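Local atomic coordinates of transcription termination factor FttA (Pyrococcus horikoshii, PDB entry 3AF6), a protein that probably terminates archaeal transcription by cleaving nascent RNA, using two zinc ions bound in a metallo-beta-lactamase fold. Residues Thr388-Ser393 / Ile615-Glu620; Gly196-Gly201 / Thr639-Asn644; Asp508-Asn513 / Val531-Gln536; Gly423-Ile428 / Ala516-Ser521. One frame throughout, in Å; residues are numbered along the deposited sequence.

Contact 1: Thr388-Ser393 / Ile615-Glu620. With ZN (zinc ion), chain J.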
loop_
_atom_site.group_PDB
_atom_site.type_symbol
_atom_site.label_atom_id
_atom_site.label_comp_id
_atom_site.label_asym_id
_atom_site.label_seq_id
_atom_site.Cartn_x
_atom_site.Cartn_y
_atom_site.Cartn_z
ATOM N N THR A 388 13.263 -14.606 -12.795
ATOM C CA THR A 388 12.632 -15.241 -11.634
ATOM C C THR A 388 11.340 -14.558 -11.142
ATOM O O THR A 388 11.310 -13.345 -10.871
ATOM C CB THR A 388 13.617 -15.314 -10.429
ATOM O OG1 THR A 388 14.819 -15.979 -10.825
ATOM C CG2 THR A 388 12.987 -16.077 -9.259
ATOM N N LEU A 389 10.287 -15.358 -10.997
ATOM C CA LEU A 389 9.008 -14.852 -10.526
ATOM C C LEU A 389 8.596 -15.456 -9.184
ATOM O O LEU A 389 8.453 -16.670 -9.061
ATOM C CB LEU A 389 7.905 -15.133 -11.549
ATOM C CG LEU A 389 6.524 -14.639 -11.097
ATOM C CD1 LEU A 389 6.595 -13.132 -10.919
ATOM C CD2 LEU A 389 5.441 -15.007 -12.113
ATOM N N VAL A 390 8.408 -14.605 -8.181
ATOM C CA VAL A 390 7.974 -15.073 -6.862
ATOM C C VAL A 390 6.513 -14.665 -6.837
ATOM O O VAL A 390 6.224 -13.476 -6.932
ATOM C CB VAL A 390 8.720 -14.345 -5.703
ATOM C CG1 VAL A 390 8.292 -14.923 -4.370
ATOM C CG2 VAL A 390 10.226 -14.464 -5.884
ATOM N N MET A 391 5.604 -15.632 -6.721
ATOM C CA MET A 391 4.176 -15.323 -6.739
ATOM C C MET A 391 3.390 -15.876 -5.554
ATOM O O MET A 391 3.783 -16.869 -4.950
ATOM C CB MET A 391 3.551 -15.828 -8.052
ATOM C CG MET A 391 3.462 -17.352 -8.175
ATOM S SD MET A 391 2.868 -17.942 -9.797
ATOM C CE MET A 391 1.291 -17.109 -9.933
ATOM N N GLU A 392 2.265 -15.238 -5.233
ATOM C CA GLU A 392 1.436 -15.681 -4.122
ATOM C C GLU A 392 0.654 -16.959 -4.473
ATOM O O GLU A 392 0.528 -17.313 -5.642
ATOM C CB GLU A 392 0.483 -14.560 -3.695
ATOM C CG GLU A 392 -0.598 -14.218 -4.692
ATOM C CD GLU A 392 -1.960 -14.021 -4.028
ATOM O OE1 GLU A 392 -2.478 -14.998 -3.453
ATOM O OE2 GLU A 392 -2.511 -12.896 -4.085
ATOM N N SER A 393 0.139 -17.650 -3.460
ATOM C CA SER A 393 -0.598 -18.891 -3.675
ATOM C C SER A 393 -1.824 -19.028 -2.777
ATOM O O SER A 393 -2.263 -20.145 -2.503
ATOM C CB SER A 393 0.311 -20.096 -3.413
ATOM O OG SER A 393 1.637 -19.859 -3.858
ATOM N N ILE A 615 8.759 -19.222 -8.065
ATOM C CA ILE A 615 8.775 -19.613 -6.664
ATOM C C ILE A 615 7.426 -19.236 -6.064
ATOM O O ILE A 615 7.069 -18.059 -5.995
ATOM C CB ILE A 615 9.926 -18.892 -5.908
ATOM C CG1 ILE A 615 11.268 -19.257 -6.558
ATOM C CG2 ILE A 615 9.931 -19.289 -4.446
ATOM C CD1 ILE A 615 12.441 -18.446 -6.044
ATOM N N THR A 616 6.665 -20.245 -5.658
ATOM C CA THR A 616 5.358 -20.014 -5.077
ATOM C C THR A 616 5.436 -19.835 -3.563
ATOM O O THR A 616 6.075 -20.619 -2.855
ATOM C CB THR A 616 4.416 -21.172 -5.401
ATOM O OG1 THR A 616 4.973 -22.386 -4.897
ATOM C CG2 THR A 616 4.230 -21.291 -6.900
ATOM N N VAL A 617 4.762 -18.797 -3.080
ATOM C CA VAL A 617 4.744 -18.474 -1.663
ATOM C C VAL A 617 3.377 -17.951 -1.255
ATOM O O VAL A 617 2.425 -17.998 -2.034
ATOM C CB VAL A 617 5.783 -17.375 -1.337
ATOM C CG1 VAL A 617 7.179 -17.842 -1.719
ATOM C CG2 VAL A 617 5.425 -16.083 -2.071
ATOM N N HIS A 618 3.295 -17.461 -0.018
ATOM C CA HIS A 618 2.070 -16.874 0.526
ATOM C C HIS A 618 0.820 -17.728 0.277
ATOM O O HIS A 618 -0.065 -17.354 -0.482
ATOM C CB HIS A 618 1.892 -15.478 -0.079
ATOM C CG HIS A 618 0.834 -14.650 0.583
ATOM N ND1 HIS A 618 -0.508 -14.958 0.514
ATOM C CD2 HIS A 618 0.919 -13.501 1.294
ATOM C CE1 HIS A 618 -1.205 -14.035 1.152
ATOM N NE2 HIS A 618 -0.363 -13.140 1.633
ATOM N N GLY A 619 0.768 -18.879 0.929
ATOM C CA GLY A 619 -0.365 -19.770 0.790
ATOM C C GLY A 619 -0.203 -20.903 1.782
ATOM O O GLY A 619 0.891 -21.133 2.271
ATOM N N GLU A 620 -1.277 -21.599 2.118
ATOM C CA GLU A 620 -1.137 -22.722 3.027
ATOM C C GLU A 620 -0.101 -23.639 2.375
ATOM O O GLU A 620 0.076 -23.635 1.151
ATOM C CB GLU A 620 -2.473 -23.439 3.205
ATOM C CG GLU A 620 -3.511 -22.574 3.899
ATOM C CD GLU A 620 -4.888 -23.219 3.957
ATOM O OE1 GLU A 620 -5.862 -22.485 4.242
ATOM O OE2 GLU A 620 -4.999 -24.448 3.718
HETATM ZN ZN ZN J . -1.187 -10.868 2.279
#
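L389, M391 and S393 bond to I615, V617 and H618 along two parallel strands and into the loops that follow them. Three bonds join the main chains within the strands. I615 N donates to L389 O at 2.8 Å. M391 N donates to I615 O, and M391 O then accepts from V617 N. The regular pattern ends there, and S393 takes over. S393 OG donates to V617 O at 2.7 Å. S393 N reaches H618 O at 3.0 Å, but from well above the carbonyl plane (56°). The S393 hydroxyl lies beside its own backbone N (chi1 -37°), which places OG within bonding distance of V617 O.

Apolar contacts lie on both faces. On one, V390 CG1 meets V617 CG2 at 3.9 Å. T388 CG2 touches I615 CD1 on the same flank. On the other face, M391 CG lies 4.2 Å from T616 CG2.

The metal contact comes at the strand end. The H618 ring swings out with CG anti to the backbone N (chi1 -169°), and NE2 binds a zinc ion at 2.5 Å. D260, H261 and D367 bind the same zinc. E392 CB packs against H618 CB at 4.0 Å. The E392 carboxylate turns elsewhere, to T394, F368 N and H594. The contact thus brings a C-terminal ligand to the metal centre.

Strand 388-392 lies between strands 360-364 and 613-617, parallel to both. Helices 597-606 and 621-635 cover M391, and T616 also packs on helix 621-635. On the other face I615 rests on P642.

Contact 2: Gly196-Gly201 / Thr639-Asn644. With SO4 (sulfate ion), chain D.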
loop_
_atom_site.group_PDB
_atom_site.type_symbol
_atom_site.label_atom_id
_atom_site.label_comp_id
_atom_site.label_asym_id
_atom_site.label_seq_id
_atom_site.Cartn_x
_atom_site.Cartn_y
_atom_site.Cartn_z
ATOM N N GLY A 196 6.229 -15.960 5.416
ATOM C CA GLY A 196 5.332 -15.891 4.283
ATOM C C GLY A 196 5.643 -16.957 3.250
ATOM O O GLY A 196 5.085 -16.952 2.153
ATOM N N PHE A 197 6.566 -17.853 3.572
ATOM C CA PHE A 197 6.882 -18.947 2.662
ATOM C C PHE A 197 6.114 -20.123 3.242
ATOM O O PHE A 197 6.160 -20.352 4.448
ATOM C CB PHE A 197 8.388 -19.234 2.642
ATOM C CG PHE A 197 9.173 -18.330 1.721
ATOM C CD1 PHE A 197 8.779 -17.008 1.507
ATOM C CD2 PHE A 197 10.315 -18.802 1.074
ATOM C CE1 PHE A 197 9.512 -16.164 0.657
ATOM C CE2 PHE A 197 11.062 -17.968 0.219
ATOM C CZ PHE A 197 10.659 -16.643 0.010
ATOM N N ARG A 198 5.383 -20.840 2.394
ATOM C CA ARG A 198 4.580 -21.984 2.830
ATOM C C ARG A 198 3.580 -21.628 3.931
ATOM O O ARG A 198 3.157 -22.483 4.707
ATOM C CB ARG A 198 5.477 -23.138 3.297
ATOM C CG ARG A 198 5.933 -24.063 2.173
ATOM C CD ARG A 198 6.680 -25.283 2.717
ATOM N NE ARG A 198 7.380 -26.019 1.668
ATOM C CZ ARG A 198 6.826 -26.957 0.901
ATOM N NH1 ARG A 198 5.548 -27.290 1.070
ATOM N NH2 ARG A 198 7.548 -27.545 -0.050
ATOM N N GLU A 199 3.197 -20.358 3.983
ATOM C CA GLU A 199 2.246 -19.893 4.979
ATOM C C GLU A 199 1.660 -18.565 4.499
ATOM O O GLU A 199 2.205 -17.926 3.609
ATOM C CB GLU A 199 2.952 -19.704 6.335
ATOM C CG GLU A 199 3.515 -18.295 6.581
ATOM C CD GLU A 199 4.537 -18.217 7.721
ATOM O OE1 GLU A 199 4.331 -18.828 8.791
ATOM O OE2 GLU A 199 5.554 -17.517 7.549
ATOM N N VAL A 200 0.527 -18.175 5.069
ATOM C CA VAL A 200 -0.091 -16.894 4.747
ATOM C C VAL A 200 0.322 -16.021 5.931
ATOM O O VAL A 200 0.342 -16.489 7.073
ATOM C CB VAL A 200 -1.635 -17.004 4.718
ATOM C CG1 VAL A 200 -2.253 -15.624 4.753
ATOM C CG2 VAL A 200 -2.093 -17.745 3.466
ATOM N N GLY A 201 0.688 -14.771 5.695
ATOM C CA GLY A 201 1.059 -13.955 6.841
ATOM C C GLY A 201 2.536 -13.695 7.070
ATOM O O GLY A 201 3.401 -14.475 6.670
ATOM N N THR A 639 9.913 -24.889 -10.926
ATOM C CA THR A 639 9.198 -24.274 -9.828
ATOM C C THR A 639 9.628 -24.777 -8.453
ATOM O O THR A 639 10.269 -25.811 -8.320
ATOM C CB THR A 639 7.690 -24.517 -9.986
ATOM O OG1 THR A 639 7.420 -25.920 -9.858
ATOM C CG2 THR A 639 7.209 -24.028 -11.370
ATOM N N ARG A 640 9.280 -24.023 -7.419
ATOM C CA ARG A 640 9.592 -24.441 -6.063
ATOM C C ARG A 640 8.785 -23.681 -5.029
ATOM O O ARG A 640 8.521 -22.487 -5.188
ATOM C CB ARG A 640 11.074 -24.280 -5.753
ATOM C CG ARG A 640 11.440 -24.984 -4.449
ATOM C CD ARG A 640 12.876 -24.746 -4.072
ATOM N NE ARG A 640 13.759 -25.001 -5.203
ATOM C CZ ARG A 640 15.080 -24.935 -5.128
ATOM N NH1 ARG A 640 15.653 -24.627 -3.971
ATOM N NH2 ARG A 640 15.821 -25.172 -6.203
ATOM N N ALA A 641 8.394 -24.395 -3.978
ATOM C CA ALA A 641 7.624 -23.840 -2.870
ATOM C C ALA A 641 8.494 -23.949 -1.611
ATOM O O ALA A 641 8.322 -24.842 -0.778
ATOM C CB ALA A 641 6.332 -24.619 -2.700
ATOM N N PRO A 642 9.440 -23.019 -1.457
ATOM C CA PRO A 642 10.370 -22.969 -0.331
ATOM C C PRO A 642 9.720 -22.738 1.025
ATOM O O PRO A 642 8.600 -22.224 1.111
ATOM C CB PRO A 642 11.294 -21.827 -0.724
ATOM C CG PRO A 642 10.341 -20.880 -1.353
ATOM C CD PRO A 642 9.523 -21.779 -2.247
ATOM N N ASN A 643 10.438 -23.132 2.076
ATOM C CA ASN A 643 9.998 -22.953 3.458
ATOM C C ASN A 643 10.700 -21.707 3.981
ATOM O O ASN A 643 11.690 -21.282 3.392
ATOM C CB ASN A 643 10.434 -24.140 4.301
ATOM C CG ASN A 643 9.358 -25.168 4.452
ATOM O OD1 ASN A 643 8.337 -24.916 5.101
ATOM N ND2 ASN A 643 9.568 -26.344 3.861
ATOM N N ASN A 644 10.204 -21.105 5.060
ATOM C CA ASN A 644 10.905 -19.941 5.597
ATOM C C ASN A 644 12.288 -20.457 6.006
ATOM O O ASN A 644 12.419 -21.613 6.404
ATOM C CB ASN A 644 10.204 -19.357 6.838
ATOM C CG ASN A 644 8.818 -18.788 6.533
ATOM O OD1 ASN A 644 8.600 -18.164 5.495
ATOM N ND2 ASN A 644 7.886 -18.985 7.453
HETATM S S SO4 D . 8.728 -20.912 10.179
HETATM O O1 SO4 D . 9.158 -21.249 11.552
HETATM O O2 SO4 D . 8.562 -19.463 10.065
HETATM O O3 SO4 D . 9.740 -21.371 9.225
HETATM O O4 SO4 D . 7.448 -21.575 9.884
HETATM O O HOH W 1 6.469 -20.898 -0.221
#
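N644 reaches F197 and E199 with the two ends of its amide. N644 CB starts beside a bound sulfate, 3.2 Å from sulfate O3. CG is turned beside the backbone N (chi1 -65°), and from there the amide divides its work. N644 OD1 accepts from F197 N at 2.8 Å, with the donor tilted 24° from the carbonyl plane. ND2 donates twice. N644 ND2 meets E199 OE2 at 2.8 Å, from above the carboxylate plane. N644 ND2 also bonds to sulfate O2 at 2.7 Å. The sulfate probably comes from the crystallisation liquor. Both ends of the amide are bonded, so its rotation is fixed.

E199 OE2 also accepts from G196 N, through its anti lone pair. It forms a salt bridge with R202 too. The carboxylate therefore ties its own loop together as well as gripping N644.

In the metallo-beta-lactamase fold this contact joins the two ends of the catalytic domain. Segment 196-201 is the loop between strands 189-193 and 204-209. Segment 639-644 leaves strand 638-640, the last strand of the other sheet. Helix 621-635 covers R198 and A641, while F197 also packs on V617.

R198 passes across N643, its chain extended from CG to NE, and the guanidinium and amide planes are 25° apart. R198 CG lies 3.4 Å from P642 O. A641 O lies over one face of the guanidinium, 2.9 Å from R198 NE, but the angle is too poor for a hydrogen bond. One water bridges the backbones, 2.8 Å from each of R198 N and P642 O.

Contact 3: Asp508-Asn513 / Val531-Gln536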
loop_
_atom_site.group_PDB
_atom_site.type_symbol
_atom_site.label_atom_id
_atom_site.label_comp_id
_atom_site.label_asym_id
_atom_site.label_seq_id
_atom_site.Cartn_x
_atom_site.Cartn_y
_atom_site.Cartn_z
ATOM N N ASP A 508 -26.196 1.914 19.835
ATOM C CA ASP A 508 -27.561 2.167 19.390
ATOM C C ASP A 508 -27.925 1.190 18.274
ATOM O O ASP A 508 -28.871 0.404 18.405
ATOM C CB ASP A 508 -27.691 3.601 18.875
ATOM C CG ASP A 508 -27.367 4.628 19.936
ATOM O OD1 ASP A 508 -27.387 5.838 19.622
ATOM O OD2 ASP A 508 -27.094 4.222 21.086
ATOM N N ILE A 509 -27.158 1.246 17.185
ATOM C CA ILE A 509 -27.367 0.385 16.024
ATOM C C ILE A 509 -27.641 -1.063 16.422
ATOM O O ILE A 509 -28.568 -1.694 15.914
ATOM C CB ILE A 509 -26.137 0.406 15.080
ATOM C CG1 ILE A 509 -25.823 1.843 14.651
ATOM C CG2 ILE A 509 -26.413 -0.443 13.851
ATOM C CD1 ILE A 509 -24.609 1.970 13.758
ATOM N N ILE A 510 -26.826 -1.587 17.331
ATOM C CA ILE A 510 -26.973 -2.961 17.792
ATOM C C ILE A 510 -28.307 -3.146 18.501
ATOM O O ILE A 510 -29.039 -4.103 18.233
ATOM C CB ILE A 510 -25.838 -3.334 18.764
ATOM C CG1 ILE A 510 -24.487 -3.064 18.096
ATOM C CG2 ILE A 510 -25.952 -4.798 19.166
ATOM C CD1 ILE A 510 -23.303 -3.098 19.041
ATOM N N ASP A 511 -28.620 -2.217 19.400
ATOM C CA ASP A 511 -29.865 -2.274 20.158
ATOM C C ASP A 511 -31.091 -2.015 19.291
ATOM O O ASP A 511 -32.118 -2.677 19.454
ATOM C CB ASP A 511 -29.836 -1.269 21.315
ATOM C CG ASP A 511 -28.790 -1.613 22.365
ATOM O OD1 ASP A 511 -28.703 -2.796 22.765
ATOM O OD2 ASP A 511 -28.063 -0.691 22.796
ATOM N N SER A 512 -30.984 -1.058 18.371
ATOM C CA SER A 512 -32.096 -0.720 17.487
ATOM C C SER A 512 -32.725 -1.953 16.839
ATOM O O SER A 512 -32.183 -3.054 16.909
ATOM C CB SER A 512 -31.636 0.245 16.396
ATOM O OG SER A 512 -32.708 0.566 15.527
ATOM N N ASN A 513 -33.879 -1.762 16.213
ATOM C CA ASN A 513 -34.569 -2.861 15.554
ATOM C C ASN A 513 -34.715 -2.614 14.064
ATOM O O ASN A 513 -35.328 -3.412 13.352
ATOM C CB ASN A 513 -35.941 -3.087 16.185
ATOM C CG ASN A 513 -35.926 -4.211 17.199
ATOM O OD1 ASN A 513 -35.105 -4.224 18.121
ATOM N ND2 ASN A 513 -36.836 -5.168 17.034
ATOM N N VAL A 531 -15.795 -7.318 15.842
ATOM C CA VAL A 531 -15.953 -8.307 16.899
ATOM C C VAL A 531 -17.125 -8.013 17.841
ATOM O O VAL A 531 -17.813 -8.928 18.292
ATOM C CB VAL A 531 -14.656 -8.433 17.713
ATOM C CG1 VAL A 531 -14.843 -9.415 18.849
ATOM C CG2 VAL A 531 -13.533 -8.893 16.798
ATOM N N GLU A 532 -17.360 -6.741 18.130
ATOM C CA GLU A 532 -18.455 -6.378 19.014
ATOM C C GLU A 532 -19.779 -6.756 18.371
ATOM O O GLU A 532 -20.617 -7.399 19.004
ATOM C CB GLU A 532 -18.430 -4.881 19.309
ATOM C CG GLU A 532 -19.483 -4.439 20.308
ATOM C CD GLU A 532 -19.344 -2.973 20.684
ATOM O OE1 GLU A 532 -20.256 -2.441 21.367
ATOM O OE2 GLU A 532 -18.320 -2.353 20.298
ATOM N N TYR A 533 -19.959 -6.355 17.113
ATOM C CA TYR A 533 -21.174 -6.674 16.369
ATOM C C TYR A 533 -21.347 -8.178 16.394
ATOM O O TYR A 533 -22.412 -8.677 16.752
ATOM C CB TYR A 533 -21.065 -6.209 14.914
ATOM C CG TYR A 533 -21.056 -4.711 14.730
ATOM C CD1 TYR A 533 -22.188 -3.949 15.011
ATOM C CD2 TYR A 533 -19.912 -4.052 14.287
ATOM C CE1 TYR A 533 -22.179 -2.564 14.856
ATOM C CE2 TYR A 533 -19.889 -2.666 14.132
ATOM C CZ TYR A 533 -21.026 -1.931 14.419
ATOM O OH TYR A 533 -21.006 -0.562 14.282
ATOM N N PHE A 534 -20.293 -8.903 16.026
ATOM C CA PHE A 534 -20.357 -10.361 16.013
ATOM C C PHE A 534 -20.925 -10.898 17.317
ATOM O O PHE A 534 -21.987 -11.525 17.328
ATOM C CB PHE A 534 -18.979 -10.981 15.789
ATOM C CG PHE A 534 -18.958 -12.476 15.982
ATOM C CD1 PHE A 534 -19.615 -13.315 15.090
ATOM C CD2 PHE A 534 -18.316 -13.040 17.083
ATOM C CE1 PHE A 534 -19.638 -14.697 15.289
ATOM C CE2 PHE A 534 -18.333 -14.420 17.293
ATOM C CZ PHE A 534 -18.998 -15.251 16.391
ATOM N N LYS A 535 -20.204 -10.648 18.409
ATOM C CA LYS A 535 -20.614 -11.090 19.740
ATOM C C LYS A 535 -22.090 -10.822 19.998
ATOM O O LYS A 535 -22.830 -11.712 20.421
ATOM C CB LYS A 535 -19.807 -10.363 20.822
ATOM C CG LYS A 535 -18.384 -10.842 21.024
ATOM C CD LYS A 535 -17.731 -10.057 22.155
ATOM C CE LYS A 535 -16.339 -10.579 22.478
ATOM N NZ LYS A 535 -15.694 -9.819 23.589
ATOM N N GLN A 536 -22.514 -9.589 19.737
ATOM C CA GLN A 536 -23.889 -9.204 19.990
ATOM C C GLN A 536 -24.950 -9.695 19.022
ATOM O O GLN A 536 -26.129 -9.721 19.372
ATOM C CB GLN A 536 -23.981 -7.689 20.124
ATOM C CG GLN A 536 -23.283 -7.166 21.363
ATOM C CD GLN A 536 -23.793 -5.807 21.783
ATOM O OE1 GLN A 536 -24.995 -5.621 21.978
ATOM N NE2 GLN A 536 -22.882 -4.849 21.937
#
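Two helices of the beta-CASP domain, 503-511 and 529-537, meet here on one face of its parallel sheet. They come just before and just after strand 516-520 in the chain. I510 carries most of the contact. Its side chain points from the first helix into the second, where it lies among E532, Y533 and Q536.

The branches of I510 part to different partners. I510 CG1 lies beside the backbone N (chi1 -55°) and comes to CD1 of the Y533 ring at 3.9 Å. I510 CG2, anti to the backbone N, faces Q536, with Q536 CB 3.6 Å away. The Q536 side chain runs across I510 at about a right angle. CD1, at the far end of I510, approaches E532 OE1 at 3.9 Å. The E532 chain is extended, and its other oxygen makes a long, weak ion pair with R506.

I509, one residue earlier, sits at the margin of the contact. I509 CD1 is 4.4 Å from Y533 OH. That hydroxyl is hydrogen-bonded to D459, and Y533 and I509 both also pack on V500.

The two segments pack through I510 without a hydrogen bond between them. The Y533 hydroxyl bonds to D459 of the sheet, which holds the ring in place beside I510. Q536 and E532 meet I510 at the more open side of the interface.

Contact 4: Gly423-Ile428 / Ala516-Ser521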
loop_
_atom_site.group_PDB
_atom_site.type_symbol
_atom_site.label_atom_id
_atom_site.label_comp_id
_atom_site.label_asym_id
_atom_site.label_seq_id
_atom_site.Cartn_x
_atom_site.Cartn_y
_atom_site.Cartn_z
ATOM N N GLY A 423 -36.578 -9.355 9.315
ATOM C CA GLY A 423 -36.221 -8.351 10.301
ATOM C C GLY A 423 -34.914 -8.635 11.008
ATOM O O GLY A 423 -34.908 -9.049 12.166
ATOM N N GLY A 424 -33.805 -8.413 10.309
ATOM C CA GLY A 424 -32.504 -8.657 10.898
ATOM C C GLY A 424 -31.450 -7.695 10.391
ATOM O O GLY A 424 -31.759 -6.668 9.785
ATOM N N LYS A 425 -30.194 -8.027 10.651
ATOM C CA LYS A 425 -29.087 -7.194 10.209
ATOM C C LYS A 425 -28.038 -8.058 9.531
ATOM O O LYS A 425 -27.913 -9.256 9.815
ATOM C CB LYS A 425 -28.471 -6.464 11.404
ATOM C CG LYS A 425 -29.446 -5.548 12.106
ATOM C CD LYS A 425 -28.833 -4.875 13.315
ATOM C CE LYS A 425 -29.908 -4.110 14.065
ATOM N NZ LYS A 425 -31.082 -5.002 14.311
ATOM N N VAL A 426 -27.289 -7.455 8.621
ATOM C CA VAL A 426 -26.256 -8.187 7.926
ATOM C C VAL A 426 -24.904 -7.629 8.305
ATOM O O VAL A 426 -24.623 -6.445 8.092
ATOM C CB VAL A 426 -26.415 -8.089 6.415
ATOM C CG1 VAL A 426 -25.357 -8.954 5.733
ATOM C CG2 VAL A 426 -27.809 -8.525 6.016
ATOM N N LEU A 427 -24.073 -8.485 8.886
ATOM C CA LEU A 427 -22.738 -8.075 9.292
ATOM C C LEU A 427 -21.724 -8.508 8.252
ATOM O O LEU A 427 -21.604 -9.698 7.931
ATOM C CB LEU A 427 -22.365 -8.689 10.648
ATOM C CG LEU A 427 -20.915 -8.410 11.060
ATOM C CD1 LEU A 427 -20.713 -6.908 11.210
ATOM C CD2 LEU A 427 -20.587 -9.145 12.343
ATOM N N ILE A 428 -20.996 -7.535 7.722
ATOM C CA ILE A 428 -19.980 -7.829 6.723
ATOM C C ILE A 428 -18.616 -7.391 7.231
ATOM O O ILE A 428 -18.250 -6.213 7.156
ATOM C CB ILE A 428 -20.287 -7.133 5.360
ATOM C CG1 ILE A 428 -21.585 -7.698 4.764
ATOM C CG2 ILE A 428 -19.140 -7.359 4.379
ATOM C CD1 ILE A 428 -21.975 -7.084 3.429
ATOM N N ALA A 516 -30.340 -3.322 9.042
ATOM C CA ALA A 516 -29.300 -2.522 8.407
ATOM C C ALA A 516 -28.119 -3.378 8.003
ATOM O O ALA A 516 -27.979 -4.522 8.444
ATOM C CB ALA A 516 -28.839 -1.410 9.352
ATOM N N ILE A 517 -27.279 -2.821 7.143
ATOM C CA ILE A 517 -26.088 -3.515 6.695
ATOM C C ILE A 517 -24.914 -2.894 7.441
ATOM O O ILE A 517 -24.753 -1.665 7.446
ATOM C CB ILE A 517 -25.857 -3.342 5.182
ATOM C CG1 ILE A 517 -27.074 -3.837 4.402
ATOM C CG2 ILE A 517 -24.617 -4.119 4.760
ATOM C CD1 ILE A 517 -27.387 -5.290 4.645
ATOM N N ILE A 518 -24.108 -3.744 8.077
ATOM C CA ILE A 518 -22.949 -3.284 8.829
ATOM C C ILE A 518 -21.661 -3.837 8.234
ATOM O O ILE A 518 -21.466 -5.052 8.148
ATOM C CB ILE A 518 -23.031 -3.728 10.313
ATOM C CG1 ILE A 518 -24.353 -3.261 10.924
ATOM C CG2 ILE A 518 -21.864 -3.149 11.106
ATOM C CD1 ILE A 518 -24.683 -3.932 12.240
ATOM N N ILE A 519 -20.786 -2.939 7.807
ATOM C CA ILE A 519 -19.502 -3.346 7.252
ATOM C C ILE A 519 -18.469 -2.761 8.203
ATOM O O ILE A 519 -18.444 -1.546 8.432
ATOM C CB ILE A 519 -19.277 -2.783 5.825
ATOM C CG1 ILE A 519 -20.411 -3.228 4.901
ATOM C CG2 ILE A 519 -17.947 -3.278 5.288
ATOM C CD1 ILE A 519 -20.181 -2.884 3.431
ATOM N N ALA A 520 -17.626 -3.622 8.766
ATOM C CA ALA A 520 -16.627 -3.160 9.719
ATOM C C ALA A 520 -15.391 -4.038 9.839
ATOM O O ALA A 520 -15.437 -5.256 9.634
ATOM C CB ALA A 520 -17.273 -3.005 11.094
ATOM N N SER A 521 -14.285 -3.396 10.186
ATOM C CA SER A 521 -13.013 -4.075 10.376
ATOM C C SER A 521 -12.976 -4.621 11.810
ATOM O O SER A 521 -13.689 -4.112 12.673
ATOM C CB SER A 521 -11.881 -3.078 10.153
ATOM O OG SER A 521 -12.153 -1.866 10.838
#
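V426 and I428 are bonded to A516, I518 and A520 in a parallel pair of strands. Four main-chain hydrogen bonds join them. V426 N donates to A516 O at 3.0 Å, and V426 O accepts from I518 N. I428 N then donates to I518 O, and I428 O accepts from A520 N at 3.1 Å. The first three are nearly straight at the hydrogen, while the last is more bent (151°). CA-H...O contacts add to these, among them L427 CA to I518 O at 3.5 Å.

Apolar side chains pair on both faces. On one, V426 and I517 lie side by side, with V426 CB 3.5 Å from I517 CD1. I428 CB meets I519 CG1 at 3.9 Å, and its CD1 reaches back across to I517 CG2. Helix 405-420 covers V426, I428 and I517. On the other face L427 CD1 meets I518 CG2 at 3.9 Å, and the two side chains cross obliquely. Y533 of helix 529-537 packs on both of these residues.

K425 begins on the face of L427. Its stem passes A516, with K425 CB 3.6 Å from A516 O. The chain then bends at its end (chi4 51°) and NZ leads away to a weak bond with S512 O.

These are central strands of the six-stranded parallel beta-CASP sheet. Backbone bonds fix their register, and branched aliphatic side chains fill both faces. The lysine amine is carried away from this apolar packing to a helix end.

In the fold
The four contacts form two pairs in two domains. Contacts 1 and 2 have centres about 7 Å apart and share the sheet of strands 613-617 and 638-640. There T616 N probably bonds to R640 O, and H618 N to G196 O. Contacts 3 and 4, about 9 Å apart between centres, share the beta-CASP domain, where Y533 and K425 link helices to strands. The pairs lie 34 to 39 Å apart between centres. Along the chain, contact 2 encloses contact 1, which encloses contacts 3 and 4, whose segments alternate. The beta-CASP domain is thus an insertion. Contact 1 brings the returning chain back to the zinc site, and contact 2 packs beside it.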